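Local coordinates for TRAP dicarboxylate ABC transporter, substrate-binding protein (PDB 4OVQ), which binds beta-D-glucuronate in the periplasm and, as a TRAP-type solute-binding protein, probably hands it to a membrane transporter for uptake, at residues Arg146-Gly151 and Met164-Met169; Glu152-Thr157 and Ala221-Leu226; Ala179-Asn184 and Gln297-Pro302; Asn208-Glu213 and Asn270-Ala275. All coordinates share one frame; numbering follows the deposited sequence.

Contact 1. Residues Arg146-Gly151 and Met164-Met169. With BDP (beta-D-glucopyranuronic acid), chain C.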
# COMPACT_ATOMS: atom_id res chain seq x y z
N ARG A 146 4.75 1.87 -7.04
CA ARG A 146 4.41 0.64 -7.72
C ARG A 146 4.60 0.78 -9.24
O ARG A 146 4.19 1.77 -9.83
CB ARG A 146 2.94 0.26 -7.42
CG ARG A 146 2.62 0.17 -5.96
CD ARG A 146 1.13 -0.06 -5.71
NE ARG A 146 0.64 -1.35 -6.16
CZ ARG A 146 0.44 -2.40 -5.36
NH1 ARG A 146 0.83 -2.38 -4.09
NH2 ARG A 146 -0.05 -3.50 -5.88
N SER A 147 5.23 -0.23 -9.84
CA SER A 147 5.46 -0.29 -11.28
C SER A 147 5.11 -1.65 -11.85
O SER A 147 5.08 -2.65 -11.13
CB SER A 147 6.93 -0.01 -11.59
OG SER A 147 7.27 1.32 -11.27
N PHE A 148 4.88 -1.70 -13.17
CA PHE A 148 4.46 -2.91 -13.84
C PHE A 148 5.57 -3.93 -13.97
O PHE A 148 6.73 -3.60 -14.20
CB PHE A 148 3.95 -2.60 -15.26
CG PHE A 148 2.68 -1.81 -15.31
CD1 PHE A 148 1.50 -2.35 -14.83
CD2 PHE A 148 2.66 -0.53 -15.86
CE1 PHE A 148 0.33 -1.62 -14.89
CE2 PHE A 148 1.50 0.18 -15.91
CZ PHE A 148 0.32 -0.37 -15.41
N TYR A 149 5.19 -5.20 -13.89
CA TYR A 149 6.09 -6.27 -14.27
C TYR A 149 5.33 -7.39 -14.98
O TYR A 149 4.17 -7.64 -14.70
CB TYR A 149 6.87 -6.81 -13.07
CG TYR A 149 6.10 -7.13 -11.79
CD1 TYR A 149 5.59 -8.39 -11.57
CD2 TYR A 149 6.03 -6.21 -10.76
CE1 TYR A 149 4.97 -8.71 -10.37
CE2 TYR A 149 5.40 -6.50 -9.56
CZ TYR A 149 4.88 -7.76 -9.37
OH TYR A 149 4.27 -8.05 -8.16
N ASN A 150 6.01 -8.06 -15.91
CA ASN A 150 5.41 -9.18 -16.64
C ASN A 150 6.52 -10.03 -17.24
O ASN A 150 7.68 -9.62 -17.21
CB ASN A 150 4.44 -8.71 -17.71
CG ASN A 150 5.15 -8.17 -18.94
OD1 ASN A 150 5.26 -8.86 -19.96
ND2 ASN A 150 5.62 -6.93 -18.86
N GLY A 151 6.15 -11.18 -17.78
CA GLY A 151 7.13 -12.15 -18.24
C GLY A 151 7.38 -12.09 -19.74
O GLY A 151 8.31 -12.73 -20.22
N MSE A 164 -3.07 -7.19 -22.24
CA MSE A 164 -2.35 -7.84 -21.15
C MSE A 164 -3.26 -8.07 -19.93
O MSE A 164 -3.96 -7.15 -19.49
CB MSE A 164 -1.12 -7.01 -20.75
CG MSE A 164 -0.17 -7.73 -19.82
SE MSE A 164 1.34 -6.62 -19.28
CE MSE A 164 2.34 -6.62 -20.92
N LYS A 165 -3.25 -9.29 -19.36
CA LYS A 165 -4.01 -9.59 -18.14
C LYS A 165 -3.13 -9.16 -16.99
O LYS A 165 -2.08 -9.75 -16.75
CB LYS A 165 -4.31 -11.10 -17.99
CG LYS A 165 -4.97 -11.76 -19.18
CD LYS A 165 -5.07 -13.29 -18.96
CE LYS A 165 -3.68 -14.01 -18.96
NZ LYS A 165 -3.25 -14.30 -20.37
N VAL A 166 -3.54 -8.11 -16.29
CA VAL A 166 -2.73 -7.57 -15.19
C VAL A 166 -3.47 -7.68 -13.85
O VAL A 166 -4.58 -7.21 -13.69
CB VAL A 166 -2.33 -6.11 -15.43
CG1 VAL A 166 -1.36 -5.65 -14.33
CG2 VAL A 166 -1.76 -5.91 -16.86
N ARG A 167 -2.84 -8.36 -12.90
CA ARG A 167 -3.39 -8.45 -11.56
C ARG A 167 -3.26 -7.11 -10.87
O ARG A 167 -2.22 -6.42 -10.98
CB ARG A 167 -2.65 -9.51 -10.75
CG ARG A 167 -3.16 -9.67 -9.28
CD ARG A 167 -2.44 -8.73 -8.33
NE ARG A 167 -2.93 -8.78 -6.96
CZ ARG A 167 -2.39 -8.09 -5.97
NH1 ARG A 167 -1.33 -7.32 -6.21
NH2 ARG A 167 -2.89 -8.19 -4.74
N VAL A 168 -4.32 -6.79 -10.15
CA VAL A 168 -4.35 -5.62 -9.28
C VAL A 168 -4.95 -5.96 -7.94
O VAL A 168 -5.55 -7.02 -7.76
CB VAL A 168 -5.18 -4.45 -9.90
CG1 VAL A 168 -4.46 -3.87 -11.11
CG2 VAL A 168 -6.57 -4.92 -10.30
N MSE A 169 -4.77 -5.05 -6.98
CA MSE A 169 -5.46 -5.18 -5.69
C MSE A 169 -6.94 -4.95 -5.84
O MSE A 169 -7.39 -4.49 -6.88
CB MSE A 169 -4.89 -4.17 -4.70
CG MSE A 169 -3.42 -4.42 -4.32
SE MSE A 169 -2.72 -3.30 -2.90
CE MSE A 169 -2.53 -1.61 -3.90
C1 BDP C . 2.32 -4.35 -1.32
C2 BDP C . 1.68 -3.92 -0.02
C3 BDP C . 0.89 -5.06 0.47
C4 BDP C . -0.14 -5.44 -0.54
C5 BDP C . 0.50 -5.78 -1.86
C6 BDP C . -0.51 -6.14 -2.95
O2 BDP C . 2.79 -3.66 0.90
O3 BDP C . 0.16 -4.53 1.64
O4 BDP C . -0.93 -6.61 -0.03
O5 BDP C . 1.31 -4.71 -2.32
O6A BDP C . -1.57 -6.76 -2.63
O1 BDP C . 3.09 -3.34 -1.91
O6B BDP C . -0.12 -5.90 -4.12
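Arg146 and Arg167 reach the glucuronate carboxylate from different strands and share its oxygen O6B. Arg167 meets the carboxylate edge-on: NH1 lies 2.8 Å from O6B, in a nearly straight bond of 178°, and NH2 donates to O6A. Arg146 spans two groups of the sugar, NH2 giving a bond to O6B and NH1 a 3.0 Å bond to the ring oxygen O5. The two guanidinium groups come together round the anion, NH2 of Arg146 being 4.0 Å from NH1 of Arg167. Paired N-H groups let Arg167 match both carboxylate oxygens, while the long forked end of Arg146 suits its span. An arginine in a two-bond salt bridge with the substrate carboxylate is the hallmark of TRAP solute-binding proteins; Arg167 probably fills that role. Selenomethionine Met169 supplies an apolar floor: a bend at chi3 (-74°) brings CE over the centre of the Arg146 guanidinium face, 3.4 Å from CZ. Glu206 forms a salt bridge with NE of Arg146, and the carbonyl of Met188 accepts from NE of Arg167. Farther off, the Phe148 ring turns its edge to Val166 CG1, while selenomethionine Met164 crosses Asn150 at about a right angle, its CE 3.8 Å from CG of the amide, whose ND2 bonds to the Lys153 carbonyl and OD1 to Glu152 N.

Contact 2. Residues Glu152-Thr157 and Ala221-Leu226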
# COMPACT_ATOMS: atom_id res chain seq x y z
N GLU A 152 6.58 -11.30 -20.45
CA GLU A 152 6.60 -11.33 -21.92
C GLU A 152 7.47 -10.23 -22.55
O GLU A 152 8.31 -10.50 -23.42
CB GLU A 152 5.16 -11.21 -22.45
CG GLU A 152 5.01 -10.85 -23.93
CD GLU A 152 3.56 -10.44 -24.27
OE1 GLU A 152 2.71 -10.42 -23.36
OE2 GLU A 152 3.27 -10.14 -25.45
N LYS A 153 7.26 -8.99 -22.14
CA LYS A 153 7.91 -7.87 -22.82
C LYS A 153 7.96 -6.61 -21.99
O LYS A 153 7.16 -6.43 -21.08
CB LYS A 153 7.12 -7.54 -24.09
CG LYS A 153 5.70 -7.09 -23.81
CD LYS A 153 4.85 -7.02 -25.06
CE LYS A 153 3.42 -6.70 -24.71
NZ LYS A 153 2.60 -6.36 -25.89
N PRO A 154 8.89 -5.71 -22.31
CA PRO A 154 8.88 -4.39 -21.68
C PRO A 154 7.61 -3.61 -21.97
O PRO A 154 7.01 -3.78 -23.03
CB PRO A 154 10.07 -3.67 -22.35
CG PRO A 154 10.94 -4.75 -22.87
CD PRO A 154 10.05 -5.90 -23.21
N ILE A 155 7.23 -2.75 -21.03
CA ILE A 155 6.16 -1.77 -21.24
C ILE A 155 6.76 -0.37 -21.33
O ILE A 155 7.42 0.08 -20.40
CB ILE A 155 5.16 -1.78 -20.05
CG1 ILE A 155 4.38 -3.09 -20.05
CG2 ILE A 155 4.22 -0.58 -20.14
CD1 ILE A 155 3.74 -3.39 -18.67
N ASN A 156 6.55 0.30 -22.47
CA ASN A 156 7.02 1.67 -22.64
C ASN A 156 5.91 2.64 -22.97
O ASN A 156 6.02 3.83 -22.70
CB ASN A 156 8.11 1.76 -23.71
CG ASN A 156 9.42 1.22 -23.22
OD1 ASN A 156 10.12 1.86 -22.44
ND2 ASN A 156 9.75 0.00 -23.65
N THR A 157 4.84 2.12 -23.55
CA THR A 157 3.69 2.94 -23.90
C THR A 157 2.42 2.20 -23.53
O THR A 157 2.45 0.98 -23.34
CB THR A 157 3.68 3.28 -25.42
OG1 THR A 157 3.25 2.14 -26.17
CG2 THR A 157 5.06 3.69 -25.87
N ALA A 221 8.16 -13.37 -13.67
CA ALA A 221 7.80 -12.16 -14.40
C ALA A 221 9.04 -11.24 -14.52
O ALA A 221 9.15 -10.23 -13.82
CB ALA A 221 6.66 -11.43 -13.69
N GLY A 222 9.96 -11.55 -15.42
CA GLY A 222 11.26 -10.90 -15.39
C GLY A 222 11.49 -9.60 -16.13
O GLY A 222 12.66 -9.19 -16.29
N PHE A 223 10.44 -8.95 -16.61
CA PHE A 223 10.54 -7.58 -17.11
C PHE A 223 9.91 -6.63 -16.09
O PHE A 223 8.73 -6.80 -15.74
CB PHE A 223 9.83 -7.40 -18.46
CG PHE A 223 10.45 -8.17 -19.58
CD1 PHE A 223 11.58 -7.68 -20.23
CD2 PHE A 223 9.91 -9.36 -20.01
CE1 PHE A 223 12.15 -8.38 -21.26
CE2 PHE A 223 10.47 -10.06 -21.04
CZ PHE A 223 11.59 -9.57 -21.67
N TYR A 224 10.66 -5.65 -15.61
CA TYR A 224 10.13 -4.66 -14.67
C TYR A 224 10.25 -3.29 -15.33
O TYR A 224 11.35 -2.87 -15.74
CB TYR A 224 10.90 -4.71 -13.36
CG TYR A 224 10.32 -3.93 -12.18
CD1 TYR A 224 10.66 -2.61 -11.96
CD2 TYR A 224 9.49 -4.56 -11.24
CE1 TYR A 224 10.16 -1.90 -10.86
CE2 TYR A 224 8.98 -3.88 -10.15
CZ TYR A 224 9.32 -2.54 -9.97
OH TYR A 224 8.84 -1.85 -8.87
N SER A 225 9.12 -2.61 -15.45
CA SER A 225 9.04 -1.34 -16.16
C SER A 225 8.60 -0.25 -15.20
O SER A 225 7.51 -0.32 -14.64
CB SER A 225 8.03 -1.43 -17.33
OG SER A 225 8.42 -2.39 -18.30
N LEU A 226 9.44 0.77 -15.05
CA LEU A 226 9.28 1.81 -14.04
C LEU A 226 8.23 2.86 -14.36
O LEU A 226 8.53 4.05 -14.51
CB LEU A 226 10.63 2.49 -13.74
CG LEU A 226 11.61 1.56 -13.02
CD1 LEU A 226 13.06 1.93 -13.26
CD2 LEU A 226 11.33 1.53 -11.53
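The hydroxyl oxygen of Ser225 receives the backbone N-H of Ile155, with N and OG 3.0 Å apart and an angle of 166° at the hydrogen. Asn288 OD1 is a second hydrogen-bond partner of this hydroxyl. With chi1 at -62°, OG stands anti to the carbonyl carbon of Ser225 and meets the loop's amide; serine suits the place because its short side chain can satisfy a backbone group at close quarters. CB of Ile155 also packs against it, 3.7 Å from OG.

Two residues earlier on the strand, Phe223 offers a ring face to the loop, a broad apolar surface on which several residues can rest. Pro154 crosses it obliquely and sets CD 4.0 Å from the ring centroid, 24° off the normal, in a CH-pi contact. Lys153 CA covers the same face, also displaced toward the rim, and the carbonyl oxygen of Glu152 comes within 3.2 Å of CE2. Proline is apt here, since its compact ring and slightly polarised CD hydrogens suit an aromatic surface. The loop after strand 146-150 thus folds back over strand 223-230, which lies between strands 146-150 and 286-289 in the mixed sheet; Phe223 touches Val286 and Ile155 touches Phe148 of these two neighbours.

Contact 3. Residues Ala179-Asn184 and Gln297-Pro302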
# COMPACT_ATOMS: atom_id res chain seq x y z
N ALA A 179 -7.95 -0.97 -17.39
CA ALA A 179 -8.86 -0.96 -18.53
C ALA A 179 -8.56 0.24 -19.44
O ALA A 179 -8.64 0.13 -20.68
CB ALA A 179 -10.30 -0.96 -18.05
N GLU A 180 -8.15 1.37 -18.85
CA GLU A 180 -7.87 2.57 -19.66
C GLU A 180 -6.51 2.52 -20.40
O GLU A 180 -6.23 3.32 -21.32
CB GLU A 180 -7.97 3.84 -18.80
CG GLU A 180 -9.35 4.00 -18.16
CD GLU A 180 -10.46 4.24 -19.19
OE1 GLU A 180 -10.14 4.68 -20.31
OE2 GLU A 180 -11.64 3.96 -18.88
N LEU A 181 -5.67 1.56 -20.01
CA LEU A 181 -4.45 1.28 -20.72
C LEU A 181 -4.69 0.14 -21.69
O LEU A 181 -3.76 -0.33 -22.34
CB LEU A 181 -3.33 0.93 -19.73
CG LEU A 181 -2.96 2.04 -18.73
CD1 LEU A 181 -1.95 1.52 -17.72
CD2 LEU A 181 -2.40 3.25 -19.46
N GLY A 182 -5.94 -0.32 -21.77
CA GLY A 182 -6.35 -1.36 -22.70
C GLY A 182 -6.08 -2.77 -22.22
O GLY A 182 -6.22 -3.72 -22.98
N GLY A 183 -5.69 -2.91 -20.96
CA GLY A 183 -5.45 -4.23 -20.41
C GLY A 183 -6.71 -4.83 -19.84
O GLY A 183 -7.79 -4.21 -19.84
N ASN A 184 -6.57 -6.04 -19.33
CA ASN A 184 -7.67 -6.75 -18.73
C ASN A 184 -7.30 -6.98 -17.27
O ASN A 184 -6.40 -7.77 -16.93
CB ASN A 184 -7.93 -8.07 -19.45
CG ASN A 184 -8.28 -7.87 -20.91
OD1 ASN A 184 -9.26 -7.20 -21.25
ND2 ASN A 184 -7.47 -8.44 -21.79
N GLN A 297 -0.48 8.93 -17.84
CA GLN A 297 -1.24 9.89 -17.06
C GLN A 297 -2.50 10.35 -17.78
O GLN A 297 -3.56 10.43 -17.19
CB GLN A 297 -0.42 11.12 -16.75
CG GLN A 297 0.89 10.85 -16.08
CD GLN A 297 1.43 12.08 -15.40
OE1 GLN A 297 0.68 12.84 -14.78
NE2 GLN A 297 2.74 12.29 -15.52
N ALA A 298 -2.36 10.72 -19.05
CA ALA A 298 -3.49 11.27 -19.79
C ALA A 298 -4.64 10.29 -19.84
O ALA A 298 -5.81 10.66 -19.83
CB ALA A 298 -3.06 11.65 -21.20
N ALA A 299 -4.30 9.00 -19.88
CA ALA A 299 -5.29 7.96 -20.02
C ALA A 299 -6.12 7.77 -18.74
O ALA A 299 -7.18 7.14 -18.75
CB ALA A 299 -4.60 6.63 -20.37
N MSE A 300 -5.64 8.35 -17.64
CA MSE A 300 -6.33 8.22 -16.35
C MSE A 300 -7.44 9.23 -16.15
O MSE A 300 -8.11 9.21 -15.12
CB MSE A 300 -5.35 8.37 -15.20
CG MSE A 300 -4.23 7.43 -15.28
SE MSE A 300 -4.76 5.59 -15.10
CE MSE A 300 -5.18 5.09 -16.89
N ALA A 301 -7.64 10.12 -17.12
CA ALA A 301 -8.66 11.14 -16.98
C ALA A 301 -9.97 10.55 -16.51
O ALA A 301 -10.54 11.06 -15.54
CB ALA A 301 -8.85 11.91 -18.30
N PRO A 302 -10.46 9.47 -17.16
CA PRO A 302 -11.73 8.82 -16.81
C PRO A 302 -11.77 8.18 -15.41
O PRO A 302 -12.84 8.00 -14.84
CB PRO A 302 -11.89 7.74 -17.90
CG PRO A 302 -10.85 7.96 -18.87
CD PRO A 302 -9.77 8.76 -18.25
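A bend at chi2 (-66°) swings the Glu180 carboxylate toward Pro302, while Met300, bent at both chi2 and chi3, curls its methyl back to the base of the same glutamate. The CE atom of this selenomethionine stops 3.6 Å from CB of Glu180 and 4.2 Å from CG of Leu181, whose side chain it crosses at about a right angle. A methionine side chain (here selenomethionine) fits because it is long and unbranched and can turn back across the gap although its CB points away. Glu180 lays its aliphatic part against the turn, CB lying 3.4 Å from the carbonyl oxygen of Ala299. Its carboxylate lies alongside the CB-CG edge of Pro302, OE1 3.7 Å from CG. Between these, the small Ala299 allows the backbones to come close, and its CB meets CD2 of Leu181 at 4.1 Å. Pro105 and Phe106 also touch Met300, and Val161 touches Leu181. The contact sets the end of helix 172-180, closed by a Schellman motif in which Gly182 accommodates a phi of 83° and its N bonds back to the Ala179 carbonyl, against a type I beta turn, Ala298-Ala301, where helix 294-298 gives way to helix 301-310.

Contact 4. Residues Asn208-Glu213 and Asn270-Ala275. With BDP (beta-D-glucopyranuronic acid), chain C.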
# COMPACT_ATOMS: atom_id res chain seq x y z
N ASN A 208 5.98 -2.44 -5.75
CA ASN A 208 7.28 -1.83 -5.46
C ASN A 208 8.41 -2.88 -5.58
O ASN A 208 8.17 -4.08 -5.70
CB ASN A 208 7.24 -1.21 -4.08
CG ASN A 208 6.77 -2.17 -3.00
OD1 ASN A 208 7.21 -3.31 -2.91
ND2 ASN A 208 5.83 -1.71 -2.16
N TRP A 209 9.67 -2.43 -5.53
CA TRP A 209 10.79 -3.36 -5.65
C TRP A 209 10.82 -4.44 -4.59
O TRP A 209 11.02 -5.61 -4.89
CB TRP A 209 12.15 -2.66 -5.63
CG TRP A 209 12.47 -1.87 -6.85
CD1 TRP A 209 12.44 -0.52 -6.96
CD2 TRP A 209 12.90 -2.38 -8.12
NE1 TRP A 209 12.82 -0.14 -8.22
CE2 TRP A 209 13.12 -1.26 -8.95
CE3 TRP A 209 13.12 -3.66 -8.64
CZ2 TRP A 209 13.55 -1.39 -10.29
CZ3 TRP A 209 13.54 -3.79 -9.96
CH2 TRP A 209 13.75 -2.65 -10.76
N PRO A 210 10.63 -4.08 -3.30
CA PRO A 210 10.72 -5.12 -2.27
C PRO A 210 9.66 -6.24 -2.36
O PRO A 210 9.94 -7.40 -2.02
CB PRO A 210 10.62 -4.32 -0.97
CG PRO A 210 11.11 -2.95 -1.34
CD PRO A 210 10.56 -2.74 -2.72
N SER A 211 8.46 -5.91 -2.79
CA SER A 211 7.41 -6.92 -2.96
C SER A 211 7.69 -7.79 -4.18
O SER A 211 7.51 -8.99 -4.14
CB SER A 211 6.04 -6.27 -3.14
OG SER A 211 5.50 -5.78 -1.93
N TYR A 212 8.14 -7.16 -5.25
CA TYR A 212 8.47 -7.87 -6.49
C TYR A 212 9.53 -8.92 -6.18
O TYR A 212 9.47 -10.05 -6.63
CB TYR A 212 9.01 -6.87 -7.50
CG TYR A 212 9.52 -7.39 -8.83
CD1 TYR A 212 8.72 -8.18 -9.65
CD2 TYR A 212 10.79 -7.02 -9.31
CE1 TYR A 212 9.18 -8.60 -10.87
CE2 TYR A 212 11.25 -7.47 -10.53
CZ TYR A 212 10.44 -8.26 -11.30
OH TYR A 212 10.91 -8.67 -12.52
N GLU A 213 10.48 -8.52 -5.34
CA GLU A 213 11.55 -9.42 -4.97
C GLU A 213 11.10 -10.47 -3.94
O GLU A 213 11.24 -11.66 -4.19
CB GLU A 213 12.74 -8.57 -4.48
CG GLU A 213 13.96 -9.35 -4.11
CD GLU A 213 14.02 -9.59 -2.63
OE1 GLU A 213 14.04 -8.60 -1.85
OE2 GLU A 213 14.00 -10.76 -2.24
N ASN A 270 14.10 2.43 2.80
CA ASN A 270 14.97 2.99 1.77
C ASN A 270 16.17 2.09 1.46
O ASN A 270 16.55 1.93 0.30
CB ASN A 270 15.39 4.42 2.13
CG ASN A 270 14.26 5.43 1.87
OD1 ASN A 270 13.93 6.25 2.74
ND2 ASN A 270 13.67 5.38 0.68
N LYS A 271 16.74 1.46 2.48
CA LYS A 271 17.81 0.49 2.24
C LYS A 271 17.30 -0.75 1.48
O LYS A 271 18.02 -1.39 0.73
CB LYS A 271 18.46 0.09 3.56
CG LYS A 271 19.32 1.20 4.16
CD LYS A 271 20.24 0.65 5.23
CE LYS A 271 19.50 0.48 6.54
NZ LYS A 271 20.22 -0.46 7.45
N ARG A 272 16.02 -1.09 1.67
CA ARG A 272 15.52 -2.35 1.14
C ARG A 272 15.19 -2.23 -0.32
O ARG A 272 15.34 -3.19 -1.07
CB ARG A 272 14.27 -2.81 1.89
CG ARG A 272 13.68 -4.09 1.35
CD ARG A 272 14.74 -5.14 1.23
NE ARG A 272 14.18 -6.41 0.81
CZ ARG A 272 13.71 -7.34 1.63
NH1 ARG A 272 13.23 -8.47 1.12
NH2 ARG A 272 13.78 -7.17 2.94
N GLU A 273 14.71 -1.05 -0.71
CA GLU A 273 14.35 -0.81 -2.10
C GLU A 273 15.58 -0.98 -2.97
O GLU A 273 15.51 -1.54 -4.06
CB GLU A 273 13.81 0.60 -2.27
CG GLU A 273 13.06 0.82 -3.59
CD GLU A 273 11.83 1.70 -3.44
OE1 GLU A 273 11.43 1.98 -2.30
OE2 GLU A 273 11.25 2.12 -4.46
N ALA A 274 16.72 -0.52 -2.48
CA ALA A 274 17.94 -0.61 -3.26
C ALA A 274 18.49 -2.03 -3.30
O ALA A 274 18.95 -2.49 -4.36
CB ALA A 274 18.98 0.34 -2.70
N ALA A 275 18.47 -2.69 -2.16
CA ALA A 275 18.94 -4.07 -2.04
C ALA A 275 18.08 -5.02 -2.86
O ALA A 275 18.60 -5.94 -3.50
CB ALA A 275 18.95 -4.50 -0.57
C1 BDP C . 2.32 -4.35 -1.32
C2 BDP C . 1.68 -3.92 -0.02
C3 BDP C . 0.89 -5.06 0.47
C4 BDP C . -0.14 -5.44 -0.54
C5 BDP C . 0.50 -5.78 -1.86
C6 BDP C . -0.51 -6.14 -2.95
O2 BDP C . 2.79 -3.66 0.90
O3 BDP C . 0.16 -4.53 1.64
O4 BDP C . -0.93 -6.61 -0.03
O5 BDP C . 1.31 -4.71 -2.32
O6A BDP C . -1.57 -6.76 -2.63
O1 BDP C . 3.09 -3.34 -1.91
O6B BDP C . -0.12 -5.90 -4.12
O HOH W 1 9.41 0.57 -5.54
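The Trp209 indole is stacked on the ring of Tyr224 and turns an edge toward Glu273, whose OE2 lies in the plane of the ring system 3.8 Å from CD1. Ring and carboxylate planes are 54° apart, and CG of Glu273 sits 3.7 Å from CD1, so the glutamate uses its methylene as well as its charged end. A water bridges the pair: it accepts from the backbone N of Trp209 and donates to Glu273 OE2, 2.6 Å away, taking up an N-H of the first helical turn. The other flat pair is Glu213 with Arg272, nearly coplanar at 24°. Arg272 NH1 approaches OE1 of Glu213 on the syn side, close to the planes of both groups, and forms a salt bridge of 3.1 Å; the bond from NE to the same oxygen is weak. Both side chains are also hydrogen-bonded to Ser276 OG. With CG anti to the backbone N, Arg272 slides its CG past Pro210, 3.8 Å from CB; the bend at chi2 then turns the guanidinium toward Glu213. Proline suits this first turn, where it needs no amide donor and presents a compact apolar side.

On the sugar side, Asn208 is the N-cap: its OD1 accepts from Ser211 N at 2.9 Å, nearly along the C=O axis. Its ND2 lies 3.2 Å from O1 of glucuronate and is hydrogen-bonded to the Ala143 carbonyl. The axes of segments 209-213 and 270-275 come within 8.7 Å at 52°, where helix 209-214 rests on the long helix 248-282, with strand 223-230 alongside at Tyr224.

How the contacts relate
Contacts 1 and 4 both touch glucuronate: the arginines of contact 1 hold its carboxylate and ring oxygen, and the N-cap end of contact 4 lies beside O1, with the contact centres about 17 Å apart. Contact 2, about 9 Å from contact 1 between centres, shares the sheet of strand 146-150, since Phe148 O and Ser225 N are 2.9 Å apart, a probable hydrogen bond. Tyr224 and Ala221 connect contact 2 to contact 4, Ala221 O lying 2.7 Å from Tyr212 OH. Contact 3 also lies off the pocket, its Leu181 side chain about 11 Å from that of Arg146, yet it joins contact 1 where Leu181 packs on Phe148 and Asn184 pairs with strand 165-168.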